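Local coordinates for cytoplasmic protein (Cryptococcus neoformans var. grubii serotype A, PDB 7LPO) that probably hydrolyses the beta-glucosidic bond of steryl glucosides, acting as a sterylglucosidase of glycoside hydrolase family 5, at residues F404-W409 with P436-S441; I424-A429 with R446-P451; P168-A173 with K334-W339; A175-H180 with H205-T210. All coordinates share one frame; numbering follows the deposited sequence.

How the contacts relate
The four contacts fall into two touching pairs. Contact 1 packs helix 400-419 on the 436-439 loop, contact 2 pairs strands 424-427 and 447-449, and the two, centres about 11 Å apart, meet at Ile427; the segments of the two contacts alternate along the chain. Contact 3 joins two loops and contact 4 sets one of them on the start of helix 206-221; their centres are about 10 Å apart, and contact 4 nests inside the loop closed by contact 3. Between the pairs, contacts 1 and 4 come nearest, about 11 Å between nearest atoms. In family 5 barrels the active site opens at the C-terminal ends of the parallel strands, where Gln428 and Ser450 of contact 2 lie.

Contact 1 (F404-W409 with P436-S441); sequences FWALHW and PKLPES
Leu438 reaches from an extended loop to lay its branched end on Trp409 of helix 400-419. Its CB and CG stay on the fringe, neither coming closer than 4.3 Å to the nearest indole atom, Trp409 CZ3. With CG anti to the carbonyl carbon (chi1 -67°), the two methyls are carried forward and do different jobs. CD1 sits over the face of the six-membered ring of Trp409, 3.8 Å from its centroid and only 4° off the ring normal, a textbook CH-pi contact. CD2 lies nearer the rim, 3.8 Å from Trp409 CE3.

One helical turn earlier, Trp405 meets Pro436 differently. The corner of its indole, CZ3, comes to 3.5 Å from Pro436 CD, while Pro436 CG approaches the ring edge in the ring plane; the two side chains cross at about a right angle. Ala406 CB sits between Pro436 CG, at 4.0 Å, and Leu438 CD2, at 4.2 Å. A face of the Trp405 ring carries Trp409 CB. Ile427 of strand 424-427 touches Trp405, Trp409 and Leu438, placing this helix and the loop that leads to helix 440-443 together on the outside of the barrel strand. Every atom that meets across the interface is carbon, so the fit rests on shape, dispersion and the exclusion of water, with the CH-pi contact over Trp409 the one oriented element.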
loop_
_atom_site.group_PDB
_atom_site.type_symbol
_atom_site.label_atom_id
_atom_site.label_comp_id
_atom_site.label_asym_id
_atom_site.label_seq_id
_atom_site.Cartn_x
_atom_site.Cartn_y
_atom_site.Cartn_z
ATOM N N PHE A 404 13.061 16.169 -3.273
ATOM C CA PHE A 404 12.175 15.976 -4.413
ATOM C C PHE A 404 10.824 15.409 -4.005
ATOM O O PHE A 404 9.785 15.913 -4.441
ATOM C CB PHE A 404 12.850 15.070 -5.441
ATOM C CG PHE A 404 14.106 15.656 -6.025
ATOM C CD1 PHE A 404 14.054 16.812 -6.775
ATOM C CD2 PHE A 404 15.336 15.051 -5.826
ATOM C CE1 PHE A 404 15.199 17.364 -7.320
ATOM C CE2 PHE A 404 16.496 15.611 -6.367
ATOM C CZ PHE A 404 16.416 16.761 -7.120
ATOM N N TRP A 405 10.811 14.373 -3.166
ATOM C CA TRP A 405 9.528 13.842 -2.724
ATOM C C TRP A 405 8.761 14.877 -1.905
ATOM O O TRP A 405 7.563 15.096 -2.119
ATOM C CB TRP A 405 9.711 12.561 -1.912
ATOM C CG TRP A 405 8.384 12.059 -1.456
ATOM C CD1 TRP A 405 7.496 11.302 -2.171
ATOM C CD2 TRP A 405 7.759 12.325 -0.206
ATOM N NE1 TRP A 405 6.366 11.067 -1.432
ATOM C CE2 TRP A 405 6.498 11.692 -0.223
ATOM C CE3 TRP A 405 8.138 13.042 0.930
ATOM C CZ2 TRP A 405 5.627 11.742 0.853
ATOM C CZ3 TRP A 405 7.268 13.083 2.005
ATOM C CH2 TRP A 405 6.030 12.437 1.958
ATOM N N ALA A 406 9.435 15.524 -0.955
ATOM C CA ALA A 406 8.742 16.453 -0.070
ATOM C C ALA A 406 8.156 17.617 -0.855
ATOM O O ALA A 406 7.049 18.083 -0.558
ATOM C CB ALA A 406 9.695 16.954 1.014
ATOM N N LEU A 407 8.876 18.085 -1.876
ATOM C CA LEU A 407 8.375 19.182 -2.693
ATOM C C LEU A 407 7.103 18.778 -3.428
ATOM O O LEU A 407 6.142 19.549 -3.486
ATOM C CB LEU A 407 9.454 19.622 -3.679
ATOM C CG LEU A 407 9.168 20.842 -4.552
ATOM C CD1 LEU A 407 8.704 22.033 -3.748
ATOM C CD2 LEU A 407 10.437 21.177 -5.342
ATOM N N HIS A 408 7.073 17.567 -3.989
ATOM C CA HIS A 408 5.833 17.072 -4.580
ATOM C C HIS A 408 4.724 17.013 -3.536
ATOM O O HIS A 408 3.560 17.318 -3.829
ATOM C CB HIS A 408 6.045 15.686 -5.201
ATOM C CG HIS A 408 4.772 14.921 -5.398
ATOM N ND1 HIS A 408 3.869 15.220 -6.394
ATOM C CD2 HIS A 408 4.226 13.903 -4.691
ATOM C CE1 HIS A 408 2.828 14.410 -6.301
ATOM N NE2 HIS A 408 3.027 13.594 -5.283
ATOM N N TRP A 409 5.070 16.625 -2.307
ATOM C CA TRP A 409 4.051 16.450 -1.279
ATOM C C TRP A 409 3.425 17.775 -0.868
ATOM O O TRP A 409 2.232 17.817 -0.545
ATOM C CB TRP A 409 4.633 15.755 -0.053
ATOM C CG TRP A 409 3.598 15.614 1.031
ATOM C CD1 TRP A 409 2.700 14.594 1.179
ATOM C CD2 TRP A 409 3.324 16.543 2.081
ATOM N NE1 TRP A 409 1.900 14.824 2.265
ATOM C CE2 TRP A 409 2.257 16.018 2.834
ATOM C CE3 TRP A 409 3.876 17.770 2.457
ATOM C CZ2 TRP A 409 1.736 16.675 3.941
ATOM C CZ3 TRP A 409 3.351 18.424 3.556
ATOM C CH2 TRP A 409 2.297 17.874 4.286
ATOM N N PRO A 436 10.509 12.911 5.744
ATOM C CA PRO A 436 11.244 14.144 6.026
ATOM C C PRO A 436 10.532 14.927 7.119
ATOM O O PRO A 436 9.399 14.631 7.495
ATOM C CB PRO A 436 11.200 14.892 4.693
ATOM C CG PRO A 436 9.843 14.505 4.128
ATOM C CD PRO A 436 9.506 13.116 4.680
ATOM N N LYS A 437 11.220 15.937 7.634
ATOM C CA LYS A 437 10.538 16.926 8.452
ATOM C C LYS A 437 9.665 17.776 7.538
ATOM O O LYS A 437 10.146 18.332 6.548
ATOM C CB LYS A 437 11.543 17.779 9.217
ATOM C CG LYS A 437 12.149 17.020 10.400
ATOM C CD LYS A 437 13.343 16.181 9.954
ATOM C CE LYS A 437 14.483 17.111 9.666
ATOM N NZ LYS A 437 15.561 16.635 8.753
ATOM N N LEU A 438 8.389 17.835 7.842
ATOM C CA LEU A 438 7.430 18.576 7.047
ATOM C C LEU A 438 6.899 19.756 7.850
ATOM O O LEU A 438 6.706 19.639 9.065
ATOM C CB LEU A 438 6.264 17.679 6.615
ATOM C CG LEU A 438 6.623 16.560 5.632
ATOM C CD1 LEU A 438 5.429 15.624 5.451
ATOM C CD2 LEU A 438 7.084 17.098 4.292
ATOM N N PRO A 439 6.663 20.897 7.210
ATOM C CA PRO A 439 6.335 22.108 7.974
ATOM C C PRO A 439 4.936 22.053 8.569
ATOM O O PRO A 439 4.000 21.525 7.963
ATOM C CB PRO A 439 6.455 23.227 6.932
ATOM C CG PRO A 439 6.094 22.543 5.620
ATOM C CD PRO A 439 6.635 21.124 5.749
ATOM N N GLU A 440 4.801 22.616 9.774
ATOM C CA GLU A 440 3.484 22.734 10.387
ATOM C C GLU A 440 2.572 23.648 9.580
ATOM O O GLU A 440 1.346 23.523 9.677
ATOM C CB GLU A 440 3.601 23.262 11.823
ATOM C CG GLU A 440 3.673 22.200 12.910
ATOM C CD GLU A 440 2.591 21.129 12.788
ATOM O OE1 GLU A 440 2.945 19.931 12.830
ATOM O OE2 GLU A 440 1.397 21.483 12.633
ATOM N N SER A 441 3.138 24.566 8.785
ATOM C CA SER A 441 2.307 25.422 7.946
ATOM C C SER A 441 1.501 24.613 6.937
ATOM O O SER A 441 0.523 25.127 6.385
ATOM C CB SER A 441 3.163 26.460 7.208
ATOM O OG SER A 441 4.337 25.887 6.657
#

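Contact 2 (I424-A429 with R446-P451); sequences IHFIQA and RACSSP
The guanidinium of Arg446 carries Ile424 on one of its faces: Ile424 CG1 stands over the centre of the group, 3.5 Å from Arg446 CZ, and the two side chains cross at about a right angle. The polar rim turns elsewhere, NE to Glu422 O and NH1 to Ile21 O, which should fix the plane of the group. The ring of Phe426 has Ile424 CG2, from its own strand, over one face, and it stacks with Phe139. Ser450 CB lies at the ring edge. Cys448 approaches obliquely, its SG 4.8 Å from the ring centroid in a sulfur-aromatic contact; with SG anti to the backbone N (chi1 173°), the sulfur runs alongside CD1 and CE1.

The strands that carry these groups, 424-427 and 447-449, run parallel, 18° apart, as neighbouring strands of the barrel expected for this family, joined through helix 440-443 in a beta-alpha-beta unit. His425 N donates to Arg446 O, Cys448 N to His425 O, Ile427 N to Cys448 O at 2.8 Å and 166°, and Ser450 N to Ile427 O. Phe426 and Cys448 share one face of the sheet. On the other, Ile427 CD1 packs 3.8 Å from Ala447 CB.

Past the strand ends, Gln428 CG rests 3.3 Å from Ser450 O, while Gln428 OE1 accepts from Glu271 N; Ser450 OG is hydrogen-bonded to Asp267. A water bridges Ile427 O and Ser449 OG, 2.7 Å from the hydroxyl.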
loop_
_atom_site.group_PDB
_atom_site.type_symbol
_atom_site.label_atom_id
_atom_site.label_comp_id
_atom_site.label_asym_id
_atom_site.label_seq_id
_atom_site.Cartn_x
_atom_site.Cartn_y
_atom_site.Cartn_z
ATOM N N ILE A 424 -7.302 14.888 6.870
ATOM C CA ILE A 424 -6.098 14.355 7.486
ATOM C C ILE A 424 -5.111 14.018 6.379
ATOM O O ILE A 424 -5.463 13.349 5.402
ATOM C CB ILE A 424 -6.425 13.123 8.347
ATOM C CG1 ILE A 424 -7.318 13.524 9.528
ATOM C CG2 ILE A 424 -5.152 12.491 8.863
ATOM C CD1 ILE A 424 -7.906 12.350 10.289
ATOM N N HIS A 425 -3.883 14.508 6.512
ATOM C CA HIS A 425 -2.805 14.129 5.609
ATOM C C HIS A 425 -2.188 12.822 6.093
ATOM O O HIS A 425 -1.534 12.782 7.145
ATOM C CB HIS A 425 -1.754 15.227 5.544
ATOM C CG HIS A 425 -2.197 16.438 4.796
ATOM N ND1 HIS A 425 -3.030 16.369 3.701
ATOM C CD2 HIS A 425 -1.935 17.751 4.992
ATOM C CE1 HIS A 425 -3.252 17.589 3.246
ATOM N NE2 HIS A 425 -2.598 18.446 4.011
ATOM N N PHE A 426 -2.424 11.747 5.344
ATOM C CA PHE A 426 -1.781 10.467 5.597
ATOM C C PHE A 426 -0.470 10.467 4.830
ATOM O O PHE A 426 -0.459 10.395 3.594
ATOM C CB PHE A 426 -2.690 9.313 5.199
ATOM C CG PHE A 426 -3.866 9.125 6.129
ATOM C CD1 PHE A 426 -3.757 8.330 7.247
ATOM C CD2 PHE A 426 -5.072 9.766 5.885
ATOM C CE1 PHE A 426 -4.822 8.161 8.099
ATOM C CE2 PHE A 426 -6.159 9.594 6.731
ATOM C CZ PHE A 426 -6.034 8.791 7.838
ATOM N N ILE A 427 0.628 10.585 5.565
ATOM C CA ILE A 427 1.940 10.848 4.991
ATOM C C ILE A 427 2.642 9.517 4.781
ATOM O O ILE A 427 3.032 8.850 5.744
ATOM C CB ILE A 427 2.760 11.784 5.885
ATOM C CG1 ILE A 427 2.099 13.168 5.919
ATOM C CG2 ILE A 427 4.184 11.879 5.382
ATOM C CD1 ILE A 427 2.157 13.826 7.258
ATOM N N GLN A 428 2.800 9.128 3.522
ATOM C CA GLN A 428 3.429 7.865 3.152
ATOM C C GLN A 428 4.764 8.206 2.512
ATOM O O GLN A 428 4.843 8.453 1.308
ATOM C CB GLN A 428 2.562 7.057 2.195
ATOM C CG GLN A 428 2.984 5.598 2.081
ATOM C CD GLN A 428 2.465 4.947 0.812
ATOM O OE1 GLN A 428 3.164 4.167 0.167
ATOM N NE2 GLN A 428 1.226 5.256 0.456
ATOM N N ALA A 429 5.812 8.228 3.332
ATOM C CA ALA A 429 7.158 8.403 2.821
ATOM C C ALA A 429 7.500 7.259 1.873
ATOM O O ALA A 429 6.867 6.201 1.909
ATOM C CB ALA A 429 8.166 8.450 3.967
ATOM N N ARG A 446 -3.057 18.192 11.711
ATOM C CA ARG A 446 -4.056 17.241 11.234
ATOM C C ARG A 446 -3.379 16.296 10.239
ATOM O O ARG A 446 -3.550 16.400 9.020
ATOM C CB ARG A 446 -5.249 17.957 10.604
ATOM C CG ARG A 446 -6.434 17.056 10.375
ATOM C CD ARG A 446 -7.755 17.766 10.670
ATOM N NE ARG A 446 -8.869 16.864 10.393
ATOM C CZ ARG A 446 -9.253 15.894 11.215
ATOM N NH1 ARG A 446 -8.622 15.736 12.373
ATOM N NH2 ARG A 446 -10.259 15.096 10.887
ATOM N N ALA A 447 -2.632 15.336 10.783
ATOM C CA ALA A 447 -1.827 14.445 9.968
ATOM C C ALA A 447 -1.647 13.115 10.685
ATOM O O ALA A 447 -1.923 12.983 11.875
ATOM C CB ALA A 447 -0.467 15.077 9.647
ATOM N N CYS A 448 -1.163 12.128 9.934
ATOM C CA CYS A 448 -0.955 10.774 10.428
ATOM C C CYS A 448 0.085 10.130 9.526
ATOM O O CYS A 448 -0.009 10.232 8.304
ATOM C CB CYS A 448 -2.268 9.968 10.414
ATOM S SG CYS A 448 -2.118 8.196 10.829
ATOM N N SER A 449 1.076 9.493 10.123
ATOM C CA SER A 449 2.096 8.781 9.370
ATOM C C SER A 449 1.512 7.457 8.896
ATOM O O SER A 449 0.842 6.761 9.664
ATOM C CB SER A 449 3.325 8.554 10.253
ATOM O OG SER A 449 4.374 7.963 9.513
ATOM N N SER A 450 1.745 7.108 7.630
ATOM C CA SER A 450 1.114 5.933 7.024
ATOM C C SER A 450 2.136 5.077 6.288
ATOM O O SER A 450 1.984 4.795 5.099
ATOM C CB SER A 450 -0.017 6.361 6.086
ATOM O OG SER A 450 0.451 7.162 5.005
ATOM N N PRO A 451 3.159 4.590 6.980
ATOM C CA PRO A 451 4.100 3.669 6.334
ATOM C C PRO A 451 3.444 2.329 6.023
ATOM O O PRO A 451 2.415 1.951 6.588
ATOM C CB PRO A 451 5.207 3.510 7.379
ATOM C CG PRO A 451 4.449 3.590 8.695
ATOM C CD PRO A 451 3.348 4.634 8.444
HETATM O O HOH W 1 5.747 8.910 7.421
#

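Contact 3 (P168-A173 with K334-W339); sequences PYHLTA and KGVKLW
His170 and Leu338 bring the two loop backbones nearest, with CA atoms 5.2 Å apart and no regular pairing between the chains. From there the imidazole of His170 meets two neighbours on the other loop, one over a face and one at the edge. Val336 CG1 comes down over the face, 3.7 Å from the ring centroid and 20° off its normal, in a CH-pi contact; CG1 gets there by standing anti to the backbone N (chi1 169°). At the ring edge the model has a hydrogen bond from His170 ND1 to Lys337 O, but at 2.5 Å it is unusually short, and both its length and its bend at the hydrogen are doubtful.

Both loops belong to long excursions between successive parallel strands of the family 5 barrel: the 168-173 loop follows strand 137-143 and precedes strand 263-267, and the 334-339 loop comes before strand 424-427. Deeper in, Leu171 CD2 meets Leu338 CD1 at 3.6 Å, methyl against methyl, and each leucine also packs on helix 206-221, Leu171 on Ala207 and Leu338 on Leu206. Toward the surface, Ala173 CB touches Val336 CG1 at 3.9 Å, so that a single methyl of Val336 serves both the alanine and the histidine.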
loop_
_atom_site.group_PDB
_atom_site.type_symbol
_atom_site.label_atom_id
_atom_site.label_comp_id
_atom_site.label_asym_id
_atom_site.label_seq_id
_atom_site.Cartn_x
_atom_site.Cartn_y
_atom_site.Cartn_z
ATOM N N PRO A 168 5.704 2.075 -25.876
ATOM C CA PRO A 168 5.308 0.965 -24.984
ATOM C C PRO A 168 5.566 -0.418 -25.563
ATOM O O PRO A 168 5.812 -1.368 -24.809
ATOM C CB PRO A 168 3.805 1.199 -24.764
ATOM C CG PRO A 168 3.555 2.654 -25.161
ATOM C CD PRO A 168 4.575 2.969 -26.217
ATOM N N TYR A 169 5.520 -0.564 -26.884
ATOM C CA TYR A 169 5.685 -1.867 -27.508
ATOM C C TYR A 169 7.126 -2.350 -27.535
ATOM O O TYR A 169 7.358 -3.504 -27.910
ATOM C CB TYR A 169 5.108 -1.803 -28.915
ATOM C CG TYR A 169 3.659 -1.405 -28.837
ATOM C CD1 TYR A 169 2.723 -2.271 -28.292
ATOM C CD2 TYR A 169 3.234 -0.159 -29.253
ATOM C CE1 TYR A 169 1.395 -1.917 -28.185
ATOM C CE2 TYR A 169 1.902 0.202 -29.162
ATOM C CZ TYR A 169 0.989 -0.682 -28.623
ATOM O OH TYR A 169 -0.339 -0.341 -28.518
ATOM N N HIS A 170 8.084 -1.527 -27.111
ATOM C CA HIS A 170 9.484 -1.927 -27.082
ATOM C C HIS A 170 9.985 -2.201 -25.665
ATOM O O HIS A 170 11.177 -2.474 -25.482
ATOM C CB HIS A 170 10.337 -0.858 -27.766
ATOM C CG HIS A 170 10.021 -0.692 -29.220
ATOM N ND1 HIS A 170 10.522 0.341 -29.980
ATOM C CD2 HIS A 170 9.237 -1.420 -30.050
ATOM C CE1 HIS A 170 10.064 0.243 -31.214
ATOM N NE2 HIS A 170 9.285 -0.820 -31.284
ATOM N N LEU A 171 9.098 -2.146 -24.666
ATOM C CA LEU A 171 9.499 -2.345 -23.280
ATOM C C LEU A 171 10.071 -3.737 -23.065
ATOM O O LEU A 171 11.102 -3.898 -22.404
ATOM C CB LEU A 171 8.296 -2.125 -22.361
ATOM C CG LEU A 171 7.760 -0.693 -22.280
ATOM C CD1 LEU A 171 6.351 -0.632 -21.697
ATOM C CD2 LEU A 171 8.742 0.137 -21.435
ATOM N N THR A 172 9.425 -4.754 -23.632
ATOM C CA THR A 172 9.842 -6.133 -23.410
ATOM C C THR A 172 11.141 -6.449 -24.143
ATOM O O THR A 172 12.046 -7.070 -23.576
ATOM C CB THR A 172 8.727 -7.081 -23.857
ATOM O OG1 THR A 172 7.568 -6.872 -23.038
ATOM C CG2 THR A 172 9.175 -8.534 -23.766
ATOM N N ALA A 173 11.244 -6.047 -25.414
ATOM C CA ALA A 173 12.440 -6.361 -26.195
ATOM C C ALA A 173 13.694 -5.802 -25.533
ATOM O O ALA A 173 14.738 -6.465 -25.507
ATOM C CB ALA A 173 12.293 -5.814 -27.615
ATOM N N LYS A 334 18.085 -6.770 -30.351
ATOM C CA LYS A 334 18.264 -6.857 -31.800
ATOM C C LYS A 334 17.934 -5.534 -32.480
ATOM O O LYS A 334 17.194 -5.481 -33.467
ATOM C CB LYS A 334 17.434 -7.999 -32.383
ATOM C CG LYS A 334 17.896 -9.371 -31.923
ATOM C CD LYS A 334 16.718 -10.302 -31.689
ATOM C CE LYS A 334 16.956 -11.650 -32.364
ATOM N NZ LYS A 334 17.808 -12.563 -31.524
ATOM N N GLY A 335 18.515 -4.456 -31.960
ATOM C CA GLY A 335 18.364 -3.149 -32.547
ATOM C C GLY A 335 17.102 -2.415 -32.173
ATOM O O GLY A 335 17.007 -1.217 -32.452
ATOM N N VAL A 336 16.127 -3.085 -31.554
ATOM C CA VAL A 336 14.914 -2.405 -31.124
ATOM C C VAL A 336 15.258 -1.444 -29.999
ATOM O O VAL A 336 16.016 -1.778 -29.079
ATOM C CB VAL A 336 13.847 -3.424 -30.692
ATOM C CG1 VAL A 336 12.706 -2.730 -29.996
ATOM C CG2 VAL A 336 13.346 -4.215 -31.908
ATOM N N LYS A 337 14.714 -0.235 -30.073
ATOM C CA LYS A 337 15.009 0.824 -29.120
ATOM C C LYS A 337 13.776 1.154 -28.297
ATOM O O LYS A 337 12.645 1.089 -28.787
ATOM C CB LYS A 337 15.499 2.082 -29.839
ATOM C CG LYS A 337 16.816 1.878 -30.562
ATOM C CD LYS A 337 17.233 3.104 -31.343
ATOM C CE LYS A 337 18.512 2.822 -32.124
ATOM N NZ LYS A 337 18.831 3.895 -33.114
ATOM N N LEU A 338 14.010 1.508 -27.031
ATOM C CA LEU A 338 12.905 1.864 -26.148
ATOM C C LEU A 338 12.239 3.164 -26.577
ATOM O O LEU A 338 11.053 3.378 -26.309
ATOM C CB LEU A 338 13.409 1.995 -24.710
ATOM C CG LEU A 338 12.402 2.536 -23.697
ATOM C CD1 LEU A 338 11.278 1.519 -23.506
ATOM C CD2 LEU A 338 13.053 2.867 -22.359
ATOM N N TRP A 339 12.975 4.030 -27.247
ATOM C CA TRP A 339 12.572 5.415 -27.421
ATOM C C TRP A 339 11.713 5.591 -28.662
ATOM O O TRP A 339 12.058 5.106 -29.742
ATOM C CB TRP A 339 13.817 6.294 -27.493
ATOM C CG TRP A 339 14.747 5.972 -26.380
ATOM C CD1 TRP A 339 15.893 5.252 -26.455
ATOM C CD2 TRP A 339 14.585 6.338 -25.004
ATOM N NE1 TRP A 339 16.475 5.161 -25.212
ATOM C CE2 TRP A 339 15.681 5.810 -24.302
ATOM C CE3 TRP A 339 13.614 7.057 -24.302
ATOM C CZ2 TRP A 339 15.841 5.980 -22.929
ATOM C CZ3 TRP A 339 13.770 7.226 -22.931
ATOM C CH2 TRP A 339 14.872 6.686 -22.261
#

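Contact 4 (A175-H180 with H205-T210); sequences AAAYLH and HLANQT
The rings of Tyr178 and His205 meet obliquely, their planes turned by 62° and their centroids 4.8 Å apart. The nearest approach is Tyr178 CE2 to His205 NE2, 3.3 Å. Ala175 O lies in the ring plane at the edge, 3.0 Å from His205 CD2, while ND1 of the same ring is hydrogen-bonded to Thr201 O. With CG anti to the carbonyl carbon (chi1 -77°), the imidazole reaches over to the 175-180 loop.

His205 is also the N-cap of helix 206-221, and the loop serves the N-H groups of the first turn. Ala176 O accepts from Ala207 N at 3.1 Å and also from a water, which in turn accepts from Asn208 N and ND2. A second water accepts from Leu206 N at 2.9 Å and donates to Ala175 O. The three buried N-H groups thus have partners, direct or through water. Ala176 CB packs beside Leu206 CB and Ala207 CB.

Farther out, strand 322-331 backs the loop, its Ile331 touching both Ala175 and Tyr178. Leu206 leans on Leu338 of the 334-339 loop, and Thr210 OG1, bonded to Leu206 O one turn back, is also hydrogen-bonded to Trp368 NE1 of helix 367-370.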
loop_
_atom_site.group_PDB
_atom_site.type_symbol
_atom_site.label_atom_id
_atom_site.label_comp_id
_atom_site.label_asym_id
_atom_site.label_seq_id
_atom_site.Cartn_x
_atom_site.Cartn_y
_atom_site.Cartn_z
ATOM N N ALA A 175 14.003 -5.079 -22.310
ATOM C CA ALA A 175 14.021 -5.359 -20.881
ATOM C C ALA A 175 13.860 -4.081 -20.061
ATOM O O ALA A 175 14.308 -4.000 -18.917
ATOM C CB ALA A 175 15.305 -6.093 -20.487
ATOM N N ALA A 176 13.226 -3.064 -20.643
ATOM C CA ALA A 176 12.980 -1.824 -19.919
ATOM C C ALA A 176 11.887 -1.996 -18.876
ATOM O O ALA A 176 11.831 -1.222 -17.922
ATOM C CB ALA A 176 12.608 -0.716 -20.904
ATOM N N ALA A 177 11.019 -2.984 -19.048
ATOM C CA ALA A 177 10.044 -3.377 -18.044
ATOM C C ALA A 177 9.646 -4.818 -18.324
ATOM O O ALA A 177 9.657 -5.261 -19.478
ATOM C CB ALA A 177 8.810 -2.471 -18.057
ATOM N N TYR A 178 9.295 -5.546 -17.262
ATOM C CA TYR A 178 8.769 -6.899 -17.380
ATOM C C TYR A 178 7.270 -6.833 -17.124
ATOM O O TYR A 178 6.839 -6.501 -16.014
ATOM C CB TYR A 178 9.442 -7.861 -16.406
ATOM C CG TYR A 178 10.882 -8.147 -16.719
ATOM C CD1 TYR A 178 11.297 -8.388 -18.026
ATOM C CD2 TYR A 178 11.839 -8.173 -15.704
ATOM C CE1 TYR A 178 12.620 -8.636 -18.320
ATOM C CE2 TYR A 178 13.167 -8.437 -15.986
ATOM C CZ TYR A 178 13.548 -8.667 -17.293
ATOM O OH TYR A 178 14.862 -8.932 -17.586
ATOM N N LEU A 179 6.487 -7.142 -18.147
ATOM C CA LEU A 179 5.037 -7.188 -18.054
ATOM C C LEU A 179 4.600 -8.636 -17.896
ATOM O O LEU A 179 5.059 -9.511 -18.638
ATOM C CB LEU A 179 4.392 -6.590 -19.303
ATOM C CG LEU A 179 4.310 -5.071 -19.403
ATOM C CD1 LEU A 179 5.598 -4.405 -19.001
ATOM C CD2 LEU A 179 3.924 -4.701 -20.840
ATOM N N HIS A 180 3.696 -8.878 -16.951
ATOM C CA HIS A 180 3.202 -10.229 -16.734
ATOM C C HIS A 180 2.656 -10.842 -18.022
ATOM O O HIS A 180 2.929 -12.007 -18.337
ATOM C CB HIS A 180 2.123 -10.199 -15.658
ATOM C CG HIS A 180 1.717 -11.553 -15.183
ATOM N ND1 HIS A 180 0.648 -11.755 -14.337
ATOM C CD2 HIS A 180 2.245 -12.776 -15.425
ATOM C CE1 HIS A 180 0.533 -13.047 -14.082
ATOM N NE2 HIS A 180 1.493 -13.688 -14.726
ATOM N N HIS A 205 14.485 -1.110 -13.432
ATOM C CA HIS A 205 14.715 -1.239 -14.862
ATOM C C HIS A 205 14.457 0.105 -15.535
ATOM O O HIS A 205 13.927 1.041 -14.932
ATOM C CB HIS A 205 13.834 -2.329 -15.461
ATOM C CG HIS A 205 14.322 -3.719 -15.196
ATOM N ND1 HIS A 205 14.378 -4.254 -13.931
ATOM C CD2 HIS A 205 14.758 -4.692 -16.032
ATOM C CE1 HIS A 205 14.818 -5.498 -13.993
ATOM N NE2 HIS A 205 15.056 -5.789 -15.258
ATOM N N LEU A 206 14.799 0.172 -16.819
ATOM C CA LEU A 206 15.034 1.458 -17.475
ATOM C C LEU A 206 13.782 2.331 -17.543
ATOM O O LEU A 206 13.863 3.558 -17.402
ATOM C CB LEU A 206 15.594 1.215 -18.877
ATOM C CG LEU A 206 15.772 2.450 -19.768
ATOM C CD1 LEU A 206 16.672 3.444 -19.071
ATOM C CD2 LEU A 206 16.340 2.099 -21.144
ATOM N N ALA A 207 12.616 1.738 -17.782
ATOM C CA ALA A 207 11.428 2.570 -17.949
ATOM C C ALA A 207 11.096 3.306 -16.655
ATOM O O ALA A 207 10.930 4.532 -16.647
ATOM C CB ALA A 207 10.244 1.722 -18.415
ATOM N N ASN A 208 10.962 2.564 -15.554
ATOM C CA ASN A 208 10.708 3.199 -14.267
ATOM C C ASN A 208 11.858 4.119 -13.870
ATOM O O ASN A 208 11.638 5.169 -13.251
ATOM C CB ASN A 208 10.500 2.142 -13.180
ATOM C CG ASN A 208 9.048 1.759 -13.004
ATOM O OD1 ASN A 208 8.387 2.215 -12.073
ATOM N ND2 ASN A 208 8.543 0.903 -13.898
ATOM N N GLN A 209 13.100 3.712 -14.166
ATOM C CA GLN A 209 14.244 4.536 -13.788
ATOM C C GLN A 209 14.176 5.889 -14.481
ATOM O O GLN A 209 14.527 6.919 -13.897
ATOM C CB GLN A 209 15.553 3.820 -14.133
ATOM C CG GLN A 209 15.948 2.753 -13.138
ATOM C CD GLN A 209 17.052 1.849 -13.652
ATOM O OE1 GLN A 209 17.113 1.523 -14.846
ATOM N NE2 GLN A 209 17.933 1.434 -12.751
ATOM N N THR A 210 13.699 5.908 -15.722
ATOM C CA THR A 210 13.551 7.165 -16.441
ATOM C C THR A 210 12.334 7.929 -15.949
ATOM O O THR A 210 12.433 9.108 -15.590
ATOM C CB THR A 210 13.439 6.901 -17.944
ATOM O OG1 THR A 210 14.637 6.271 -18.397
ATOM C CG2 THR A 210 13.225 8.202 -18.713
HETATM O O HOH W 2 16.347 -2.124 -17.752
HETATM O O HOH W 3 10.645 -0.379 -15.569
#